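PDB 5UXX: RNA polymerase sigma factor from Bartonella quintana, which probably directs RNA polymerase to its promoters as an ECF-type sigma-70 factor, and is bound here to a second, different protein. Local coordinates for residues R20-S28 / R118-S127; L36-K47 / W60-F69. All blocks are in the same frame, centred on the assembly; numbering follows the deposited sequence. Where two conformers were deposited one is given.

How the interactions relate
Interaction 1 joins the two sequence families of the chain: helix 7-26 of sigma-70 region 2 meets helix 115-125 of region 4. Interaction 2 lies wholly within region 2, between helix 33-46 and helix 57-81. Both its segments fall between those of interaction 1 in sequence. Their centres are about 15 Å apart, and interaction 1 lies about 3 Å from the centre of the folded chain, centre to centre. The two meet through helix 57-81: Arg66 forms a salt bridge with Glu119, and the ring of Phe62 stacks with that of Phe22. The region 2 bundle and region 4 are thus packed together as one compact unit, with the other protein touching both contacts.

Interaction 1 of 2, residues R20-S28 / R118-S127; sequences RAFAISLSS and REAIILIGAS
Phe22 of helix 7-26 and Ile122 of helix 115-125 meet at the middle of this buried contact. The two helix segments run nearly antiparallel, with their axes 10.3 Å apart, so side chains do most of the touching. The Phe22 ring reaches across because its CG stands anti to the backbone N (chi1 -178°). Phe22 CD1 meets Ile122 CG2 at 3.7 Å, at the ring edge. Phe22 CE1 lies 3.6 Å from Leu123 CD2. Glu119 OE2 also approaches the ring edge, near CZ.

Ile122 CD1 rests against Ser25 CB. The Ser25 hydroxyl turns back to its own helix and donates to Ala21 O. Leu26 CD1 touches Glu119 CB. Tyr70 OH of helix 57-81 bonds Glu119 OE1.

Arg118 can be followed outward. Its CB carries the chain toward helix 7-26, and Arg118 CG comes within 4.0 Å of Ser25 O. Arg118 CD is closer to Ser25 O, at 3.6 Å. The chain bends at chi3 (57°). Arg118 NE then donates to a water O at 2.8 Å, and this water O donates to Leu26 O at 2.6 Å. At the tip, NH1 bonds Leu110 O and Leu113 O.

Region 2 and region 4 therefore meet through a largely apolar centre that includes the bound carboxylate of Glu119, with a water bridge at one end. Leu26 O, near the C-terminal end of its helix, is satisfied through that water. Lys107 bonds Ser25 O and Ser27 O, so two positive side chains, Arg118 and Lys107, probably offset the partial negative charge of this helix end.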
loop_
_atom_site.group_PDB
_atom_site.type_symbol
_atom_site.label_atom_id
_atom_site.label_comp_id
_atom_site.label_asym_id
_atom_site.label_seq_id
_atom_site.Cartn_x
_atom_site.Cartn_y
_atom_site.Cartn_z
ATOM N N ARG A 20 -4.201 -4.126 -2.967
ATOM C CA ARG A 20 -5.260 -3.790 -2.025
ATOM C C ARG A 20 -4.709 -3.599 -0.615
ATOM O O ARG A 20 -5.123 -2.690 0.105
ATOM C CB ARG A 20 -6.341 -4.873 -2.026
ATOM C CG ARG A 20 -7.434 -4.663 -0.990
ATOM C CD ARG A 20 -8.500 -5.742 -1.084
ATOM N NE ARG A 20 -9.419 -5.707 0.048
ATOM C CZ ARG A 20 -9.204 -6.329 1.203
ATOM N NH1 ARG A 20 -8.099 -7.040 1.381
ATOM N NH2 ARG A 20 -10.095 -6.241 2.181
ATOM N N ALA A 21 -3.775 -4.465 -0.227
ATOM C CA ALA A 21 -3.139 -4.377 1.084
ATOM C C ALA A 21 -2.356 -3.076 1.222
ATOM O O ALA A 21 -2.295 -2.485 2.301
ATOM C CB ALA A 21 -2.226 -5.571 1.314
ATOM N N PHE A 22 -1.757 -2.640 0.119
ATOM C CA PHE A 22 -1.010 -1.390 0.085
ATOM C C PHE A 22 -1.935 -0.199 0.303
ATOM O O PHE A 22 -1.600 0.734 1.032
ATOM C CB PHE A 22 -0.266 -1.251 -1.245
ATOM C CG PHE A 22 0.579 -0.013 -1.345
ATOM C CD1 PHE A 22 1.538 0.269 -0.387
ATOM C CD2 PHE A 22 0.423 0.863 -2.408
ATOM C CE1 PHE A 22 2.319 1.406 -0.479
ATOM C CE2 PHE A 22 1.203 2.002 -2.508
ATOM C CZ PHE A 22 2.154 2.273 -1.542
ATOM N N ALA A 23 -3.101 -0.241 -0.334
ATOM C CA ALA A 23 -4.083 0.830 -0.220
ATOM C C ALA A 23 -4.616 0.949 1.205
ATOM O O ALA A 23 -4.763 2.052 1.730
ATOM C CB ALA A 23 -5.228 0.603 -1.193
ATOM N N ILE A 24 -4.905 -0.191 1.823
ATOM C CA ILE A 24 -5.421 -0.217 3.187
ATOM C C ILE A 24 -4.368 0.282 4.175
ATOM O O ILE A 24 -4.676 1.039 5.097
ATOM C CB ILE A 24 -5.887 -1.637 3.579
ATOM C CG1 ILE A 24 -7.160 -2.001 2.813
ATOM C CG2 ILE A 24 -6.130 -1.737 5.077
ATOM C CD1 ILE A 24 -7.560 -3.454 2.933
ATOM N N SER A 25 -3.121 -0.131 3.965
ATOM C CA SER A 25 -2.013 0.308 4.807
ATOM C C SER A 25 -1.785 1.812 4.688
ATOM O O SER A 25 -1.400 2.474 5.652
ATOM C CB SER A 25 -0.731 -0.443 4.439
ATOM O OG SER A 25 -0.902 -1.843 4.565
ATOM N N LEU A 26 -2.027 2.342 3.493
ATOM C CA LEU A 26 -1.756 3.741 3.191
ATOM C C LEU A 26 -2.883 4.670 3.640
ATOM O O LEU A 26 -2.640 5.813 4.026
ATOM C CB LEU A 26 -1.519 3.908 1.688
ATOM C CG LEU A 26 -0.317 4.737 1.236
ATOM C CD1 LEU A 26 0.962 4.223 1.875
ATOM C CD2 LEU A 26 -0.206 4.714 -0.281
ATOM N N SER A 27 -4.114 4.169 3.593
ATOM C CA SER A 27 -5.297 5.002 3.795
ATOM C C SER A 27 -5.471 5.470 5.236
ATOM O O SER A 27 -5.117 4.766 6.181
ATOM C CB SER A 27 -6.551 4.246 3.352
ATOM O OG SER A 27 -6.926 3.277 4.315
ATOM N N SER A 28 -6.026 6.671 5.389
ATOM C CA SER A 28 -6.320 7.228 6.704
ATOM C C SER A 28 -7.799 7.056 7.035
ATOM O O SER A 28 -8.225 7.276 8.169
ATOM C CB SER A 28 -5.933 8.707 6.761
ATOM O OG SER A 28 -6.633 9.456 5.783
ATOM N N ARG A 118 5.441 5.971 6.966
ATOM C CA ARG A 118 4.448 4.914 6.830
ATOM C C ARG A 118 4.562 4.203 5.486
ATOM O O ARG A 118 4.575 2.977 5.426
ATOM C CB ARG A 118 3.038 5.483 7.010
ATOM C CG ARG A 118 1.920 4.478 6.773
ATOM C CD ARG A 118 0.601 4.951 7.374
ATOM N NE ARG A 118 0.192 6.259 6.866
ATOM C CZ ARG A 118 0.290 7.394 7.552
ATOM N NH1 ARG A 118 0.785 7.387 8.782
ATOM N NH2 ARG A 118 -0.105 8.536 7.007
ATOM N N GLU A 119 4.655 4.978 4.411
ATOM C CA GLU A 119 4.765 4.407 3.075
ATOM C C GLU A 119 6.077 3.649 2.881
ATOM O O GLU A 119 6.094 2.557 2.314
ATOM C CB GLU A 119 4.634 5.495 2.013
ATOM C CG GLU A 119 4.801 4.973 0.600
ATOM C CD GLU A 119 4.543 6.032 -0.446
ATOM O OE1 GLU A 119 4.627 7.234 -0.114
ATOM O OE2 GLU A 119 4.258 5.661 -1.603
ATOM N N ALA A 120 7.172 4.239 3.351
ATOM C CA ALA A 120 8.495 3.640 3.197
ATOM C C ALA A 120 8.589 2.277 3.878
ATOM O O ALA A 120 9.097 1.320 3.294
ATOM C CB ALA A 120 9.561 4.576 3.743
ATOM N N ILE A 121 8.098 2.190 5.111
ATOM C CA ILE A 121 8.203 0.954 5.879
ATOM C C ILE A 121 7.267 -0.119 5.320
ATOM O O ILE A 121 7.525 -1.312 5.465
ATOM C CB ILE A 121 7.907 1.189 7.384
ATOM C CG1 ILE A 121 8.360 -0.012 8.218
ATOM C CG2 ILE A 121 6.435 1.503 7.620
ATOM C CD1 ILE A 121 9.849 -0.263 8.161
ATOM N N ILE A 122 6.185 0.307 4.674
ATOM C CA ILE A 122 5.274 -0.629 4.021
ATOM C C ILE A 122 5.892 -1.171 2.735
ATOM O O ILE A 122 5.874 -2.377 2.488
ATOM C CB ILE A 122 3.912 0.026 3.708
ATOM C CG1 ILE A 122 3.129 0.262 5.001
ATOM C CG2 ILE A 122 3.096 -0.850 2.773
ATOM C CD1 ILE A 122 2.889 -0.996 5.807
ATOM N N LEU A 123 6.441 -0.274 1.922
ATOM C CA LEU A 123 7.062 -0.656 0.656
ATOM C C LEU A 123 8.244 -1.595 0.867
ATOM O O LEU A 123 8.406 -2.578 0.144
ATOM C CB LEU A 123 7.518 0.585 -0.115
ATOM C CG LEU A 123 6.428 1.463 -0.730
ATOM C CD1 LEU A 123 7.041 2.708 -1.345
ATOM C CD2 LEU A 123 5.634 0.689 -1.768
ATOM N N ILE A 124 9.066 -1.289 1.864
ATOM C CA ILE A 124 10.273 -2.063 2.132
ATOM C C ILE A 124 10.003 -3.267 3.032
ATOM O O ILE A 124 10.431 -4.384 2.736
ATOM C CB ILE A 124 11.358 -1.183 2.785
ATOM C CG1 ILE A 124 11.831 -0.111 1.803
ATOM C CG2 ILE A 124 12.534 -2.029 3.243
ATOM C CD1 ILE A 124 12.537 -0.672 0.587
ATOM N N GLY A 125 9.286 -3.037 4.126
ATOM C CA GLY A 125 9.073 -4.066 5.128
ATOM C C GLY A 125 7.942 -5.034 4.845
ATOM O O GLY A 125 7.883 -6.108 5.441
ATOM N N ALA A 126 7.041 -4.667 3.937
ATOM C CA ALA A 126 5.862 -5.490 3.685
ATOM C C ALA A 126 5.649 -5.817 2.207
ATOM O O ALA A 126 5.258 -6.933 1.867
ATOM C CB ALA A 126 4.626 -4.805 4.247
ATOM N N SER A 127 5.901 -4.848 1.333
ATOM C CA SER A 127 5.594 -5.011 -0.085
ATOM C C SER A 127 6.704 -5.734 -0.846
ATOM O O SER A 127 6.507 -6.164 -1.983
ATOM C CB SER A 127 5.320 -3.650 -0.726
ATOM O OG SER A 127 4.278 -2.973 -0.046
HETATM O O HOH W 1 -0.427 7.234 4.339
#

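Interaction 2 of 2, residues L36-K47 / W60-F69; sequences LVQDTLMKAWAK and WLFTILRNEF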
loop_
_atom_site.group_PDB
_atom_site.type_symbol
_atom_site.label_atom_id
_atom_site.label_comp_id
_atom_site.label_asym_id
_atom_site.label_seq_id
_atom_site.Cartn_x
_atom_site.Cartn_y
_atom_site.Cartn_z
ATOM N N LEU A 36 -9.941 3.312 -3.919
ATOM C CA LEU A 36 -8.601 3.659 -4.375
ATOM C C LEU A 36 -8.028 2.584 -5.293
ATOM O O LEU A 36 -7.396 2.889 -6.304
ATOM C CB LEU A 36 -7.679 3.877 -3.176
ATOM C CG LEU A 36 -6.288 4.453 -3.445
ATOM C CD1 LEU A 36 -6.389 5.779 -4.179
ATOM C CD2 LEU A 36 -5.532 4.615 -2.138
ATOM N N VAL A 37 -8.255 1.325 -4.933
ATOM C CA VAL A 37 -7.813 0.201 -5.750
ATOM C C VAL A 37 -8.557 0.184 -7.083
ATOM O O VAL A 37 -7.958 -0.024 -8.139
ATOM C CB VAL A 37 -8.032 -1.141 -5.027
ATOM C CG1 VAL A 37 -7.587 -2.298 -5.907
ATOM C CG2 VAL A 37 -7.283 -1.157 -3.707
ATOM N N GLN A 38 -9.866 0.403 -7.018
ATOM C CA GLN A 38 -10.713 0.445 -8.205
ATOM C C GLN A 38 -10.225 1.484 -9.213
ATOM O O GLN A 38 -10.096 1.194 -10.402
ATOM C CB GLN A 38 -12.164 0.731 -7.810
ATOM C CG GLN A 38 -13.176 0.419 -8.896
ATOM C CD GLN A 38 -14.603 0.443 -8.388
ATOM O OE1 GLN A 38 -15.119 -0.566 -7.906
ATOM N NE2 GLN A 38 -15.251 1.597 -8.493
ATOM N N ASP A 39 -9.957 2.694 -8.729
ATOM C CA ASP A 39 -9.477 3.774 -9.585
ATOM C C ASP A 39 -8.114 3.445 -10.185
ATOM O O ASP A 39 -7.830 3.795 -11.329
ATOM C CB ASP A 39 -9.399 5.088 -8.804
ATOM C CG ASP A 39 -10.762 5.600 -8.381
ATOM O OD1 ASP A 39 -11.772 5.178 -8.983
ATOM O OD2 ASP A 39 -10.824 6.427 -7.448
ATOM N N THR A 40 -7.278 2.767 -9.406
ATOM C CA THR A 40 -5.947 2.380 -9.860
ATOM C C THR A 40 -6.039 1.375 -11.002
ATOM O O THR A 40 -5.315 1.474 -11.993
ATOM C CB THR A 40 -5.113 1.779 -8.713
ATOM O OG1 THR A 40 -4.942 2.760 -7.682
ATOM C CG2 THR A 40 -3.747 1.336 -9.216
ATOM N N LEU A 41 -6.941 0.410 -10.854
ATOM C CA LEU A 41 -7.164 -0.611 -11.870
ATOM C C LEU A 41 -7.617 0.005 -13.191
ATOM O O LEU A 41 -7.173 -0.405 -14.264
ATOM C CB LEU A 41 -8.201 -1.625 -11.384
ATOM C CG LEU A 41 -8.330 -2.916 -12.193
ATOM C CD1 LEU A 41 -7.081 -3.764 -12.034
ATOM C CD2 LEU A 41 -9.569 -3.692 -11.775
HETATM N N MSE A 42 -8.501 0.993 -13.101
HETATM C CA MSE A 42 -9.025 1.652 -14.292
HETATM C C MSE A 42 -7.951 2.471 -15.002
HETATM O O MSE A 42 -7.888 2.483 -16.232
HETATM C CB MSE A 42 -10.217 2.542 -13.934
HETATM C CG MSE A 42 -11.540 1.795 -13.872
HETATM SE SE MSE A 42 -13.050 2.942 -13.421
HETATM C CE MSE A 42 -12.583 3.344 -11.573
ATOM N N LYS A 43 -7.106 3.146 -14.229
ATOM C CA LYS A 43 -6.031 3.951 -14.797
ATOM C C LYS A 43 -4.935 3.072 -15.390
ATOM O O LYS A 43 -4.383 3.381 -16.444
ATOM C CB LYS A 43 -5.440 4.886 -13.741
ATOM C CG LYS A 43 -6.402 5.957 -13.256
ATOM C CD LYS A 43 -5.748 6.858 -12.221
ATOM C CE LYS A 43 -6.759 7.807 -11.600
ATOM N NZ LYS A 43 -7.372 8.713 -12.609
ATOM N N ALA A 44 -4.626 1.976 -14.704
ATOM C CA ALA A 44 -3.585 1.061 -15.156
ATOM C C ALA A 44 -3.985 0.371 -16.455
ATOM O O ALA A 44 -3.148 0.137 -17.325
ATOM C CB ALA A 44 -3.285 0.029 -14.081
ATOM N N TRP A 45 -5.268 0.047 -16.580
ATOM C CA TRP A 45 -5.769 -0.592 -17.790
ATOM C C TRP A 45 -5.664 0.347 -18.987
ATOM O O TRP A 45 -5.354 -0.081 -20.097
ATOM C CB TRP A 45 -7.217 -1.046 -17.604
ATOM C CG TRP A 45 -7.685 -1.965 -18.690
ATOM C CD1 TRP A 45 -8.255 -1.607 -19.877
ATOM C CD2 TRP A 45 -7.605 -3.395 -18.698
ATOM N NE1 TRP A 45 -8.543 -2.725 -20.619
ATOM C CE2 TRP A 45 -8.153 -3.837 -19.918
ATOM C CE3 TRP A 45 -7.127 -4.346 -17.790
ATOM C CZ2 TRP A 45 -8.237 -5.186 -20.255
ATOM C CZ3 TRP A 45 -7.212 -5.686 -18.126
ATOM C CH2 TRP A 45 -7.763 -6.093 -19.348
ATOM N N ALA A 46 -5.929 1.628 -18.755
ATOM C CA ALA A 46 -5.853 2.621 -19.817
ATOM C C ALA A 46 -4.406 2.914 -20.212
ATOM O O ALA A 46 -4.113 3.148 -21.385
ATOM C CB ALA A 46 -6.554 3.903 -19.391
ATOM N N LYS A 47 -3.504 2.890 -19.236
ATOM C CA LYS A 47 -2.100 3.211 -19.486
ATOM C C LYS A 47 -1.226 1.971 -19.655
ATOM O O LYS A 47 0.001 2.073 -19.663
ATOM C CB LYS A 47 -1.543 4.058 -18.340
ATOM C CG LYS A 47 -2.318 5.329 -18.052
ATOM C CD LYS A 47 -1.948 5.887 -16.685
ATOM C CE LYS A 47 -0.582 6.551 -16.701
ATOM N NZ LYS A 47 -0.028 6.725 -15.328
ATOM N N TRP A 60 5.199 -0.378 -10.854
ATOM C CA TRP A 60 4.450 0.476 -11.769
ATOM C C TRP A 60 3.025 0.682 -11.265
ATOM O O TRP A 60 2.499 1.795 -11.290
ATOM C CB TRP A 60 4.438 -0.133 -13.174
ATOM C CG TRP A 60 3.801 0.734 -14.216
ATOM C CD1 TRP A 60 4.334 1.851 -14.790
ATOM C CD2 TRP A 60 2.514 0.549 -14.820
ATOM N NE1 TRP A 60 3.459 2.376 -15.709
ATOM C CE2 TRP A 60 2.333 1.596 -15.746
ATOM C CE3 TRP A 60 1.496 -0.397 -14.664
ATOM C CZ2 TRP A 60 1.177 1.723 -16.514
ATOM C CZ3 TRP A 60 0.349 -0.269 -15.428
ATOM C CH2 TRP A 60 0.199 0.783 -16.341
ATOM N N LEU A 61 2.409 -0.402 -10.802
ATOM C CA LEU A 61 1.042 -0.363 -10.297
ATOM C C LEU A 61 0.953 0.388 -8.971
ATOM O O LEU A 61 0.035 1.179 -8.758
ATOM C CB LEU A 61 0.497 -1.783 -10.133
ATOM C CG LEU A 61 0.249 -2.545 -11.437
ATOM C CD1 LEU A 61 -0.056 -4.007 -11.164
ATOM C CD2 LEU A 61 -0.880 -1.900 -12.220
ATOM N N PHE A 62 1.911 0.132 -8.084
ATOM C CA PHE A 62 1.951 0.790 -6.782
ATOM C C PHE A 62 2.146 2.296 -6.927
ATOM O O PHE A 62 1.613 3.076 -6.140
ATOM C CB PHE A 62 3.064 0.200 -5.914
ATOM C CG PHE A 62 2.654 -1.026 -5.142
ATOM C CD1 PHE A 62 2.004 -2.078 -5.768
ATOM C CD2 PHE A 62 2.926 -1.127 -3.787
ATOM C CE1 PHE A 62 1.630 -3.204 -5.058
ATOM C CE2 PHE A 62 2.555 -2.252 -3.070
ATOM C CZ PHE A 62 1.906 -3.291 -3.706
ATOM N N THR A 63 2.914 2.694 -7.937
ATOM C CA THR A 63 3.154 4.105 -8.215
ATOM C C THR A 63 1.856 4.825 -8.570
ATOM O O THR A 63 1.608 5.941 -8.111
ATOM C CB THR A 63 4.166 4.289 -9.363
ATOM O OG1 THR A 63 5.382 3.602 -9.045
ATOM C CG2 THR A 63 4.465 5.766 -9.583
ATOM N N ILE A 64 1.031 4.180 -9.388
ATOM C CA ILE A 64 -0.255 4.748 -9.781
ATOM C C ILE A 64 -1.173 4.926 -8.574
ATOM O O ILE A 64 -1.791 5.979 -8.407
ATOM C CB ILE A 64 -0.960 3.867 -10.829
ATOM C CG1 ILE A 64 -0.143 3.825 -12.123
ATOM C CG2 ILE A 64 -2.366 4.380 -11.104
ATOM C CD1 ILE A 64 -0.707 2.892 -13.173
ATOM N N LEU A 65 -1.246 3.902 -7.729
ATOM C CA LEU A 65 -2.090 3.952 -6.538
ATOM C C LEU A 65 -1.585 5.000 -5.553
ATOM O O LEU A 65 -2.373 5.768 -5.000
ATOM C CB LEU A 65 -2.156 2.577 -5.862
ATOM C CG LEU A 65 -3.209 2.401 -4.762
ATOM C CD1 LEU A 65 -3.794 0.999 -4.798
ATOM C CD2 LEU A 65 -2.630 2.692 -3.383
ATOM N N ARG A 66 -0.274 5.018 -5.330
ATOM C CA ARG A 66 0.341 5.993 -4.436
ATOM C C ARG A 66 0.030 7.428 -4.850
ATOM O O ARG A 66 -0.354 8.253 -4.021
ATOM C CB ARG A 66 1.859 5.797 -4.393
ATOM C CG ARG A 66 2.604 7.032 -3.921
ATOM C CD ARG A 66 4.009 7.109 -4.487
ATOM N NE ARG A 66 4.522 8.477 -4.448
ATOM C CZ ARG A 66 5.157 9.011 -3.410
ATOM N NH1 ARG A 66 5.364 8.296 -2.315
ATOM N NH2 ARG A 66 5.587 10.264 -3.467
ATOM N N ASN A 67 0.175 7.713 -6.140
ATOM C CA ASN A 67 -0.009 9.067 -6.640
ATOM C C ASN A 67 -1.473 9.479 -6.623
ATOM O O ASN A 67 -1.798 10.639 -6.372
ATOM C CB ASN A 67 0.559 9.197 -8.055
ATOM C CG ASN A 67 2.075 9.215 -8.073
ATOM O OD1 ASN A 67 2.714 9.656 -7.116
ATOM N ND2 ASN A 67 2.662 8.735 -9.164
ATOM N N GLU A 68 -2.355 8.521 -6.888
ATOM C CA GLU A 68 -3.785 8.776 -6.825
ATOM C C GLU A 68 -4.214 9.037 -5.388
ATOM O O GLU A 68 -5.072 9.879 -5.132
ATOM C CB GLU A 68 -4.573 7.601 -7.415
ATOM C CG GLU A 68 -6.084 7.726 -7.272
ATOM C CD GLU A 68 -6.658 8.918 -8.022
ATOM O OE1 GLU A 68 -5.990 9.429 -8.945
ATOM O OE2 GLU A 68 -7.782 9.345 -7.683
ATOM N N PHE A 69 -3.596 8.325 -4.450
ATOM C CA PHE A 69 -3.915 8.476 -3.035
ATOM C C PHE A 69 -3.562 9.868 -2.518
ATOM O O PHE A 69 -4.375 10.515 -1.859
ATOM C CB PHE A 69 -3.190 7.416 -2.203
ATOM C CG PHE A 69 -3.200 7.697 -0.727
ATOM C CD1 PHE A 69 -4.358 7.528 0.015
ATOM C CD2 PHE A 69 -2.053 8.129 -0.081
ATOM C CE1 PHE A 69 -4.372 7.787 1.375
ATOM C CE2 PHE A 69 -2.060 8.389 1.277
ATOM C CZ PHE A 69 -3.221 8.218 2.006
#
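Thr40 and Leu65 mark the tight part of this contact, where their CA atoms are 5.3 Å apart. Thr40 OG1 lies 3.3 Å from Leu65 CB, but donates to Leu36 O in its own helix. The hydroxyl and the amide approach Leu36 O from either side of the carbonyl plane. With OG1 beside the backbone N (chi1 -62°), Thr40 CG2 falls anti to that N and meets Ile64 CG2 at 3.8 Å. Leu36 runs nearly perpendicular to Leu65. Leu36 CD2 touches Leu65 CD2 and Phe69 CB, both at 3.7 Å. Ala44 CB packs on Leu61 CD2 at 3.6 Å, and Trp60 sets its ring edge against Ala44 O.

The solvent side is looser. Lys43 CE lies 3.2 Å from Glu68 OE1, yet the salt bridge from Lys43 NZ to Glu68 OE1 is long, at 4.0 Å. Asp39 and Glu68 are like charges close together; this may help one keep a proton, and Lys43 would partly offset it. Lys47 CB and O meet Trp60 CZ2, while Ile64 CD1 lies over one ring face.

Helix 7-26 closes over Val37 and Leu61, completing the helical bundle of sigma-70 region 2, which in relatives recognises the promoter -10 element.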